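Local coordinates for peptidase M16 inactive domain family protein (PDB 3GWB) that is of unknown function but belongs to the M16 metallopeptidase family, probably as a non-catalytic member lacking the zinc-binding motif of active peptidases, at residues A[26-31]-A[370-375]; A[36-41]-A[197-202]; A[61-66]-A[120-125]; A[189-194]-A[225-230]. One frame throughout, in Å; residues are numbered along the deposited sequence.

Interaction 1. Residues A[26-31]-A[370-375]; sequences LFVEAR and GQLGAM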
# COMPACT_ATOMS: atom_id res chain seq x y z
N LEU A 26 7.72 -15.29 -23.15
CA LEU A 26 7.65 -16.52 -22.35
C LEU A 26 6.18 -16.73 -22.01
O LEU A 26 5.49 -15.79 -21.59
CB LEU A 26 8.48 -16.43 -21.08
CG LEU A 26 10.00 -16.51 -21.30
CD1 LEU A 26 10.53 -15.17 -21.82
CD2 LEU A 26 10.66 -16.88 -19.98
N PHE A 27 5.70 -17.95 -22.16
CA PHE A 27 4.29 -18.25 -21.93
C PHE A 27 4.02 -19.58 -21.25
O PHE A 27 4.67 -20.59 -21.54
CB PHE A 27 3.58 -18.21 -23.29
CG PHE A 27 2.20 -18.82 -23.28
CD1 PHE A 27 1.16 -18.22 -22.57
CD2 PHE A 27 1.95 -19.98 -24.00
CE1 PHE A 27 -0.11 -18.78 -22.58
CE2 PHE A 27 0.68 -20.54 -24.01
CZ PHE A 27 -0.36 -19.94 -23.31
N VAL A 28 3.05 -19.56 -20.34
CA VAL A 28 2.62 -20.77 -19.64
C VAL A 28 1.09 -20.83 -19.75
O VAL A 28 0.39 -19.90 -19.33
CB VAL A 28 3.00 -20.74 -18.14
CG1 VAL A 28 2.35 -21.91 -17.41
CG2 VAL A 28 4.51 -20.80 -17.98
N GLU A 29 0.58 -21.90 -20.34
CA GLU A 29 -0.86 -22.05 -20.47
C GLU A 29 -1.39 -22.55 -19.13
O GLU A 29 -0.83 -23.46 -18.54
CB GLU A 29 -1.21 -23.05 -21.58
CG GLU A 29 -2.69 -23.06 -21.96
CD GLU A 29 -3.02 -24.07 -23.05
OE1 GLU A 29 -2.30 -24.10 -24.07
OE2 GLU A 29 -4.02 -24.81 -22.91
N ALA A 30 -2.46 -21.92 -18.64
CA ALA A 30 -3.09 -22.28 -17.37
C ALA A 30 -4.57 -22.02 -17.58
O ALA A 30 -5.01 -20.88 -17.60
CB ALA A 30 -2.56 -21.40 -16.26
N ARG A 31 -5.34 -23.10 -17.73
CA ARG A 31 -6.75 -22.98 -18.01
C ARG A 31 -7.72 -23.03 -16.84
O ARG A 31 -8.93 -22.97 -17.04
CB ARG A 31 -7.14 -24.08 -18.99
CG ARG A 31 -6.33 -24.10 -20.28
CD ARG A 31 -6.75 -22.96 -21.19
NE ARG A 31 -6.26 -23.16 -22.54
CZ ARG A 31 -6.76 -22.54 -23.61
NH1 ARG A 31 -7.77 -21.68 -23.46
NH2 ARG A 31 -6.26 -22.78 -24.81
N GLY A 370 5.50 -13.54 -12.75
CA GLY A 370 6.60 -12.81 -12.14
C GLY A 370 7.93 -13.52 -12.37
O GLY A 370 8.94 -12.89 -12.70
N GLN A 371 7.94 -14.83 -12.20
CA GLN A 371 9.14 -15.63 -12.39
C GLN A 371 9.55 -15.68 -13.85
O GLN A 371 10.74 -15.63 -14.17
CB GLN A 371 8.93 -17.06 -11.87
CG GLN A 371 8.64 -17.13 -10.37
CD GLN A 371 9.76 -16.56 -9.53
OE1 GLN A 371 10.92 -16.97 -9.65
NE2 GLN A 371 9.43 -15.60 -8.67
N LEU A 372 8.56 -15.79 -14.74
CA LEU A 372 8.84 -15.84 -16.18
C LEU A 372 9.53 -14.55 -16.63
O LEU A 372 10.44 -14.58 -17.47
CB LEU A 372 7.55 -16.01 -16.98
CG LEU A 372 6.85 -17.37 -16.94
CD1 LEU A 372 5.76 -17.40 -18.02
CD2 LEU A 372 7.86 -18.48 -17.19
N GLY A 373 9.07 -13.43 -16.09
CA GLY A 373 9.66 -12.15 -16.43
C GLY A 373 11.12 -12.13 -16.04
O GLY A 373 11.97 -11.69 -16.81
N ALA A 374 11.42 -12.60 -14.83
CA ALA A 374 12.79 -12.63 -14.34
C ALA A 374 13.62 -13.62 -15.16
O ALA A 374 14.78 -13.36 -15.46
CB ALA A 374 12.82 -13.03 -12.86
N MSE A 375 13.02 -14.75 -15.52
CA MSE A 375 13.72 -15.75 -16.32
C MSE A 375 14.16 -15.12 -17.64
O MSE A 375 15.32 -15.27 -18.06
CB MSE A 375 12.81 -16.96 -16.59
CG MSE A 375 12.62 -17.90 -15.38
SE MSE A 375 11.29 -19.13 -15.57
CE MSE A 375 11.79 -19.96 -17.05

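Interaction 2. Residues A[36-41]-A[197-202]; sequences FDLRLI and VVIALV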
# COMPACT_ATOMS: atom_id res chain seq x y z
N PHE A 36 -6.01 -14.02 -17.41
CA PHE A 36 -4.59 -14.18 -17.68
C PHE A 36 -3.83 -12.96 -17.23
O PHE A 36 -4.42 -11.89 -17.00
CB PHE A 36 -4.36 -14.43 -19.18
CG PHE A 36 -4.57 -13.22 -20.04
CD1 PHE A 36 -3.53 -12.33 -20.30
CD2 PHE A 36 -5.82 -12.95 -20.58
CE1 PHE A 36 -3.73 -11.19 -21.07
CE2 PHE A 36 -6.04 -11.81 -21.36
CZ PHE A 36 -4.99 -10.93 -21.61
N ASP A 37 -2.52 -13.13 -17.09
CA ASP A 37 -1.64 -12.06 -16.67
C ASP A 37 -0.60 -11.81 -17.75
O ASP A 37 0.04 -12.75 -18.23
CB ASP A 37 -0.92 -12.43 -15.37
CG ASP A 37 -1.84 -12.45 -14.18
OD1 ASP A 37 -1.35 -12.65 -13.05
OD2 ASP A 37 -3.06 -12.26 -14.36
N LEU A 38 -0.46 -10.54 -18.12
CA LEU A 38 0.52 -10.11 -19.12
C LEU A 38 1.47 -9.18 -18.37
O LEU A 38 1.04 -8.24 -17.71
CB LEU A 38 -0.17 -9.36 -20.26
CG LEU A 38 0.72 -8.63 -21.28
CD1 LEU A 38 1.63 -9.63 -21.98
CD2 LEU A 38 -0.16 -7.91 -22.30
N ARG A 39 2.76 -9.45 -18.48
CA ARG A 39 3.75 -8.64 -17.79
C ARG A 39 4.86 -8.28 -18.77
O ARG A 39 5.38 -9.13 -19.49
CB ARG A 39 4.30 -9.41 -16.59
CG ARG A 39 5.20 -8.61 -15.64
CD ARG A 39 5.61 -9.51 -14.48
NE ARG A 39 6.53 -8.87 -13.53
CZ ARG A 39 6.17 -7.98 -12.61
NH1 ARG A 39 4.90 -7.60 -12.50
NH2 ARG A 39 7.08 -7.46 -11.80
N LEU A 40 5.20 -6.99 -18.80
CA LEU A 40 6.26 -6.49 -19.68
C LEU A 40 7.39 -6.00 -18.80
O LEU A 40 7.20 -5.15 -17.92
CB LEU A 40 5.75 -5.35 -20.55
CG LEU A 40 4.99 -5.66 -21.85
CD1 LEU A 40 3.95 -6.74 -21.63
CD2 LEU A 40 4.35 -4.38 -22.37
N ILE A 41 8.58 -6.53 -19.03
CA ILE A 41 9.74 -6.13 -18.26
C ILE A 41 10.72 -5.44 -19.20
O ILE A 41 11.21 -6.07 -20.13
CB ILE A 41 10.45 -7.35 -17.61
CG1 ILE A 41 9.49 -8.12 -16.69
CG2 ILE A 41 11.61 -6.88 -16.77
CD1 ILE A 41 8.35 -8.83 -17.42
N VAL A 197 12.47 -5.23 -24.35
CA VAL A 197 11.45 -5.75 -23.44
C VAL A 197 11.30 -7.26 -23.42
O VAL A 197 11.61 -7.96 -24.39
CB VAL A 197 10.07 -5.14 -23.78
CG1 VAL A 197 9.50 -5.82 -25.03
CG2 VAL A 197 9.11 -5.31 -22.58
N VAL A 198 10.83 -7.77 -22.28
CA VAL A 198 10.55 -9.18 -22.11
C VAL A 198 9.03 -9.26 -21.95
O VAL A 198 8.47 -8.54 -21.14
CB VAL A 198 11.18 -9.76 -20.82
CG1 VAL A 198 10.68 -11.19 -20.60
CG2 VAL A 198 12.70 -9.75 -20.95
N ILE A 199 8.39 -10.13 -22.71
CA ILE A 199 6.93 -10.27 -22.66
C ILE A 199 6.58 -11.60 -22.01
O ILE A 199 6.84 -12.66 -22.57
CB ILE A 199 6.33 -10.22 -24.08
CG1 ILE A 199 6.62 -8.86 -24.71
CG2 ILE A 199 4.83 -10.47 -24.03
CD1 ILE A 199 6.31 -8.81 -26.19
N ALA A 200 5.99 -11.55 -20.81
CA ALA A 200 5.61 -12.75 -20.08
C ALA A 200 4.09 -12.86 -20.03
O ALA A 200 3.41 -11.89 -19.72
CB ALA A 200 6.19 -12.71 -18.67
N LEU A 201 3.57 -14.04 -20.33
CA LEU A 201 2.13 -14.29 -20.36
C LEU A 201 1.75 -15.57 -19.66
O LEU A 201 2.35 -16.61 -19.91
CB LEU A 201 1.65 -14.39 -21.81
CG LEU A 201 1.19 -13.16 -22.59
CD1 LEU A 201 1.02 -13.54 -24.07
CD2 LEU A 201 -0.13 -12.64 -22.00
N VAL A 202 0.74 -15.51 -18.80
CA VAL A 202 0.27 -16.70 -18.10
C VAL A 202 -1.25 -16.69 -17.95
O VAL A 202 -1.82 -15.71 -17.46
CB VAL A 202 0.88 -16.81 -16.69
CG1 VAL A 202 0.38 -18.08 -16.03
CG2 VAL A 202 2.40 -16.81 -16.75

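Interaction 3. Residues A[61-66]-A[120-125]; sequences AMLNEG and GKPTFP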
# COMPACT_ATOMS: atom_id res chain seq x y z
N ALA A 61 5.97 6.14 -14.45
CA ALA A 61 4.79 6.60 -13.73
C ALA A 61 3.83 7.35 -14.64
O ALA A 61 2.63 7.37 -14.39
CB ALA A 61 5.22 7.52 -12.58
N MSE A 62 4.36 7.96 -15.70
CA MSE A 62 3.54 8.74 -16.63
C MSE A 62 2.86 7.94 -17.74
O MSE A 62 2.03 8.49 -18.47
CB MSE A 62 4.40 9.85 -17.25
CG MSE A 62 4.85 10.95 -16.28
SE MSE A 62 3.55 12.16 -15.93
CE MSE A 62 3.37 12.88 -17.59
N LEU A 63 3.18 6.66 -17.86
CA LEU A 63 2.60 5.82 -18.91
C LEU A 63 1.08 5.88 -18.99
O LEU A 63 0.52 6.19 -20.04
CB LEU A 63 3.04 4.36 -18.74
CG LEU A 63 4.55 4.08 -18.78
CD1 LEU A 63 4.79 2.59 -18.59
CD2 LEU A 63 5.14 4.54 -20.11
N ASN A 64 0.42 5.59 -17.88
CA ASN A 64 -1.05 5.59 -17.87
C ASN A 64 -1.68 6.92 -17.48
O ASN A 64 -2.83 6.95 -17.05
CB ASN A 64 -1.57 4.49 -16.94
CG ASN A 64 -1.42 4.84 -15.49
OD1 ASN A 64 -0.50 5.57 -15.10
ND2 ASN A 64 -2.31 4.31 -14.66
N GLU A 65 -0.93 8.01 -17.64
CA GLU A 65 -1.44 9.34 -17.34
C GLU A 65 -2.14 9.94 -18.55
O GLU A 65 -2.77 11.00 -18.44
CB GLU A 65 -0.31 10.28 -16.90
CG GLU A 65 0.19 10.04 -15.49
CD GLU A 65 -0.90 10.22 -14.44
OE1 GLU A 65 -1.70 11.17 -14.54
OE2 GLU A 65 -0.93 9.40 -13.49
N GLY A 66 -2.02 9.28 -19.70
CA GLY A 66 -2.66 9.80 -20.89
C GLY A 66 -2.21 9.21 -22.22
O GLY A 66 -1.04 8.85 -22.40
N GLY A 120 2.92 1.81 -25.22
CA GLY A 120 3.64 2.17 -26.43
C GLY A 120 3.50 3.58 -26.96
O GLY A 120 4.40 4.09 -27.64
N LYS A 121 2.38 4.24 -26.68
CA LYS A 121 2.18 5.60 -27.17
C LYS A 121 1.67 6.58 -26.11
O LYS A 121 0.65 7.23 -26.29
CB LYS A 121 1.22 5.58 -28.36
CG LYS A 121 1.70 4.73 -29.53
CD LYS A 121 0.67 4.68 -30.65
CE LYS A 121 1.15 3.85 -31.84
NZ LYS A 121 1.46 2.43 -31.47
N PRO A 122 2.38 6.69 -24.99
CA PRO A 122 1.94 7.62 -23.95
C PRO A 122 2.10 9.07 -24.45
O PRO A 122 3.00 9.35 -25.24
CB PRO A 122 2.87 7.30 -22.78
CG PRO A 122 4.14 6.92 -23.49
CD PRO A 122 3.64 6.02 -24.59
N THR A 123 1.23 9.96 -23.99
CA THR A 123 1.29 11.37 -24.41
C THR A 123 1.95 12.31 -23.41
O THR A 123 2.20 13.48 -23.72
CB THR A 123 -0.12 11.92 -24.71
OG1 THR A 123 -0.96 11.71 -23.56
CG2 THR A 123 -0.71 11.22 -25.92
N PHE A 124 2.23 11.81 -22.20
CA PHE A 124 2.86 12.60 -21.15
C PHE A 124 2.22 13.98 -21.02
O PHE A 124 2.83 14.99 -21.39
CB PHE A 124 4.36 12.76 -21.44
CG PHE A 124 5.08 11.46 -21.64
CD1 PHE A 124 5.29 10.58 -20.58
CD2 PHE A 124 5.56 11.11 -22.90
CE1 PHE A 124 5.95 9.37 -20.78
CE2 PHE A 124 6.22 9.90 -23.11
CZ PHE A 124 6.42 9.03 -22.04
N PRO A 125 0.99 14.05 -20.48
CA PRO A 125 0.29 15.32 -20.31
C PRO A 125 1.03 16.25 -19.35
O PRO A 125 1.50 15.82 -18.29
CB PRO A 125 -1.07 14.91 -19.76
CG PRO A 125 -1.25 13.52 -20.29
CD PRO A 125 0.12 12.92 -20.11
O HOH W 1 1.20 9.57 -20.68

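Interaction 4. Residues A[189-194]-A[225-230]; sequences AKAYAA and PALAKI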
# COMPACT_ATOMS: atom_id res chain seq x y z
N ALA A 189 11.43 6.38 -25.97
CA ALA A 189 11.73 5.86 -27.30
C ALA A 189 12.94 4.92 -27.26
O ALA A 189 13.06 3.99 -28.07
CB ALA A 189 12.00 7.02 -28.26
N LYS A 190 13.83 5.17 -26.32
CA LYS A 190 15.04 4.38 -26.15
C LYS A 190 14.89 3.17 -25.23
O LYS A 190 15.27 2.05 -25.59
CB LYS A 190 16.16 5.28 -25.59
CG LYS A 190 17.43 4.54 -25.19
CD LYS A 190 18.56 5.51 -24.82
CE LYS A 190 18.28 6.24 -23.51
NZ LYS A 190 18.23 5.29 -22.37
N ALA A 191 14.34 3.39 -24.05
CA ALA A 191 14.19 2.33 -23.05
C ALA A 191 12.96 1.45 -23.18
O ALA A 191 12.95 0.31 -22.70
CB ALA A 191 14.25 2.95 -21.65
N TYR A 192 11.91 1.96 -23.81
CA TYR A 192 10.71 1.15 -23.96
C TYR A 192 10.61 0.53 -25.35
O TYR A 192 9.56 0.05 -25.77
CB TYR A 192 9.47 1.97 -23.62
CG TYR A 192 9.29 2.14 -22.12
CD1 TYR A 192 10.15 2.97 -21.39
CD2 TYR A 192 8.30 1.45 -21.43
CE1 TYR A 192 10.03 3.08 -20.01
CE2 TYR A 192 8.17 1.56 -20.04
CZ TYR A 192 9.05 2.38 -19.34
OH TYR A 192 8.94 2.48 -17.98
N ALA A 193 11.73 0.54 -26.08
CA ALA A 193 11.78 -0.04 -27.42
C ALA A 193 11.50 -1.54 -27.31
O ALA A 193 11.88 -2.20 -26.34
CB ALA A 193 13.16 0.21 -28.05
N ALA A 194 10.82 -2.08 -28.32
CA ALA A 194 10.46 -3.50 -28.34
C ALA A 194 11.65 -4.44 -28.14
O ALA A 194 11.53 -5.47 -27.49
CB ALA A 194 9.76 -3.81 -29.65
N PRO A 225 16.63 -1.35 -30.46
CA PRO A 225 17.33 -2.49 -29.88
C PRO A 225 17.37 -2.47 -28.35
O PRO A 225 16.92 -1.52 -27.71
CB PRO A 225 18.72 -2.35 -30.48
CG PRO A 225 18.91 -0.86 -30.45
CD PRO A 225 17.58 -0.34 -30.96
N ALA A 226 17.90 -3.55 -27.78
CA ALA A 226 18.03 -3.66 -26.35
C ALA A 226 19.19 -2.76 -25.94
O ALA A 226 20.13 -2.56 -26.72
CB ALA A 226 18.35 -5.09 -25.97
N LEU A 227 19.12 -2.21 -24.74
CA LEU A 227 20.18 -1.34 -24.25
C LEU A 227 21.30 -2.24 -23.74
O LEU A 227 21.06 -3.40 -23.41
CB LEU A 227 19.66 -0.45 -23.12
CG LEU A 227 18.55 0.52 -23.53
CD1 LEU A 227 18.15 1.37 -22.34
CD2 LEU A 227 19.02 1.40 -24.69
N ALA A 228 22.51 -1.71 -23.69
CA ALA A 228 23.65 -2.49 -23.23
C ALA A 228 23.54 -2.76 -21.73
O ALA A 228 22.98 -1.96 -20.98
CB ALA A 228 24.95 -1.75 -23.52
N LYS A 229 24.06 -3.90 -21.30
CA LYS A 229 24.01 -4.27 -19.90
C LYS A 229 24.97 -3.42 -19.08
O LYS A 229 26.01 -2.99 -19.58
CB LYS A 229 24.34 -5.75 -19.73
CG LYS A 229 23.30 -6.66 -20.36
CD LYS A 229 23.66 -8.13 -20.17
CE LYS A 229 22.58 -9.03 -20.74
NZ LYS A 229 22.91 -10.46 -20.52
N ILE A 230 24.61 -3.19 -17.82
CA ILE A 230 25.43 -2.39 -16.92
C ILE A 230 26.63 -3.20 -16.45
O ILE A 230 26.55 -4.42 -16.27
CB ILE A 230 24.59 -1.91 -15.70
CG1 ILE A 230 23.72 -0.71 -16.10
CG2 ILE A 230 25.49 -1.49 -14.55
CD1 ILE A 230 22.73 -0.98 -17.21
O HOH W 2 16.84 1.14 -27.56

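Interaction 1. Residues A[26-31]-A[370-375]
Phe27, whose backbone N lies 4.2 Å from Leu372 CD1, turns its ring to the other side of the strand and carries Glu29 N over one ring face, 3.7 Å above the plane and displaced toward the rim. The second flat group, the guanidinium of Arg31, has Glu29 OE2 at its edge and in its plane; the 2.8 Å salt bridge from Arg31 NE to Glu29 OE2 reaches the carboxylate from 54° out of its plane, while Arg31 NH1 pairs with Asp204. The contact itself is helix-on-sheet packing in the alpha/beta fold of M16 peptidases: helix 365-377, from late in the chain, packs on a face of the sheet built early in it. The short axes run nearly antiparallel, at 153°, and come within 8.8 Å. Leu372 is the main helix residue here, its CD1 meeting Val28 CG2 at 3.6 Å, and the same side chain also touches Ala200 and Val202 on the neighbouring strand. Beside it, Leu26 turns CG away from its own carbonyl carbon (chi1 -74°), which sends CD2 up to the helix. There Met375, a selenomethionine packed on Tyr384 and Leu385 of the next helix, offers its CB to Leu26 CD2 at 4.0 Å. The CD2 methyl of Leu26 also lies against the helix backbone, 3.4 Å from Leu372 O.

Interaction 2. Residues A[36-41]-A[197-202]
Asp37 N donates its N-H to Val202 O at 2.7 Å, the shortest of six backbone bonds that join these two strands as an antiparallel ladder, with an angle of 166° at the hydrogen. Strands 35-42 and 197-203 are central neighbours in the mixed sheet of the M16 alpha/beta fold; their short axes approach to 4.7 Å at 164°. Asp37 with Val202, Arg39 with Ala200 and Ile41 with Val198 are the hydrogen-bonded pairs, each bonded both ways; Leu38 with Leu201 and Leu40 with Ile199 are the non-hydrogen-bonded pairs between them. In that second kind of pair CA-H groups turn to carbonyls, as where Leu38 CA lies 3.4 Å from Ala200 O.

The ladder separates two layers. On the face of Asp37, Arg39 and Ile41, Ile41 CB meets Val198 CB at 4.1 Å, and helix 365-377 packs against Asp37, Ile41 and Val202. The other face is fully apolar in these segments and is covered by helices 105-120 and 207-220. On it Leu40 CB touches Val197 CG2 at 3.9 Å, and the ring of Phe36 lies alongside Leu201, meeting it obliquely with CD1 3.8 Å from Leu201 CD2. Leu38 sets CG opposite its backbone N (chi1 170°), which swings its end over to the partner strand. There the packing is tighter than ordinary van der Waals contact, with Leu38 CD1 only 3.5 Å from Leu201 CD2.

Interaction 3. Residues A[61-66]-A[120-125]
The turn that leaves helix 55-62 sits on the loop joining helix 105-120 to helix 126-143, and Gly66 O makes the direct backbone hydrogen bond between them. It accepts the N-H of Thr123 at 3.0 Å, from 44° above its carbonyl plane, and also receives a hydrogen bond from a water 2.9 Å away. That water donates a second hydrogen bond to Met62 O and accepts one from Phe124 N at 2.9 Å, so one molecule serves three backbone groups. Met62, a selenomethionine, presents CB to the edge of the Phe124 ring, 3.5 Å from CD1 and close to the ring plane, while Pro122 CB stands over one face of that ring. Bends at chi2 and chi3 fold the Met62 chain back, bringing CE 3.6 Å from Pro125 O. Pro125 CG in turn rests 3.5 Å from Glu65 O; a CB on Gly66 would collide with it. Cutting Pro125 back to an alanine would probably open a gap beside the Glu65 carbonyl and Gly66 and give the loop more freedom to turn before helix 126-143. Glu65 itself reaches past the loop to Arg131 and Ser128. Active M16 peptidases carry the inverted HXXEH zinc motif on the helix corresponding to 55-62; here Ala61 probably takes the place of one of its histidines, consistent with a non-catalytic member of the M16 family.

Interaction 4. Residues A[189-194]-A[225-230]
Lys190 starts out with CG trans to its backbone N (chi1 172°), then bends at chi3 and chi4, which carries NZ back beside Leu227 CD1. Leu227 answers with CG opposite its own carbonyl carbon (chi1 -63°) and meets Lys190 at about a right angle, CD2 lying 3.6 Å from Lys190 CG. This joins the last turn of helix 181-191 to the extended chain between helix 207-220 and strand 239-244, whose backbone angles at 225-230 are those of a polyproline II conformation. The other methyl, Leu227 CD1, sits 4.1 Å from Ala191 CA and has Lys190 NZ 3.9 Å away. An alanine in place of Leu227 would probably leave Lys190's aliphatic chain without its apolar mate and open a gap beside Ala191. The backbones are tied separately through Asn196, whose amide accepts from Leu227 N and donates to Ala191 O. Nearer the start of the linker no direct bond crosses, and Ala193 CB merely approaches Pro225 O at 4.2 Å. A water does the bridging there, donating one hydrogen bond to Lys190 O and another to Pro225 O, each at 2.7 Å.

Interactions 1 and 2 share one sheet, their centres 7 Å apart: strand 197-203 lies between strands 24-29 and 35-42, with a probable hydrogen bond from Leu26 N to Ile199 O (2.8 Å), and Leu372 CD1 from the helix meets Val202 CG2 at 3.6 Å. Interaction 4 leads straight into interaction 2, since helix 181-191 precedes strand 197-203. Interactions 3 and 4 touch where Leu63 CD1 meets Tyr192 CE2 at 3.8 Å, and Tyr192 OH also bonds Asn60, on the helix where active relatives carry the zinc motif. Interaction 3 stays about 7 Å from interaction 2 and 16 Å from interaction 1, measured between nearest atoms.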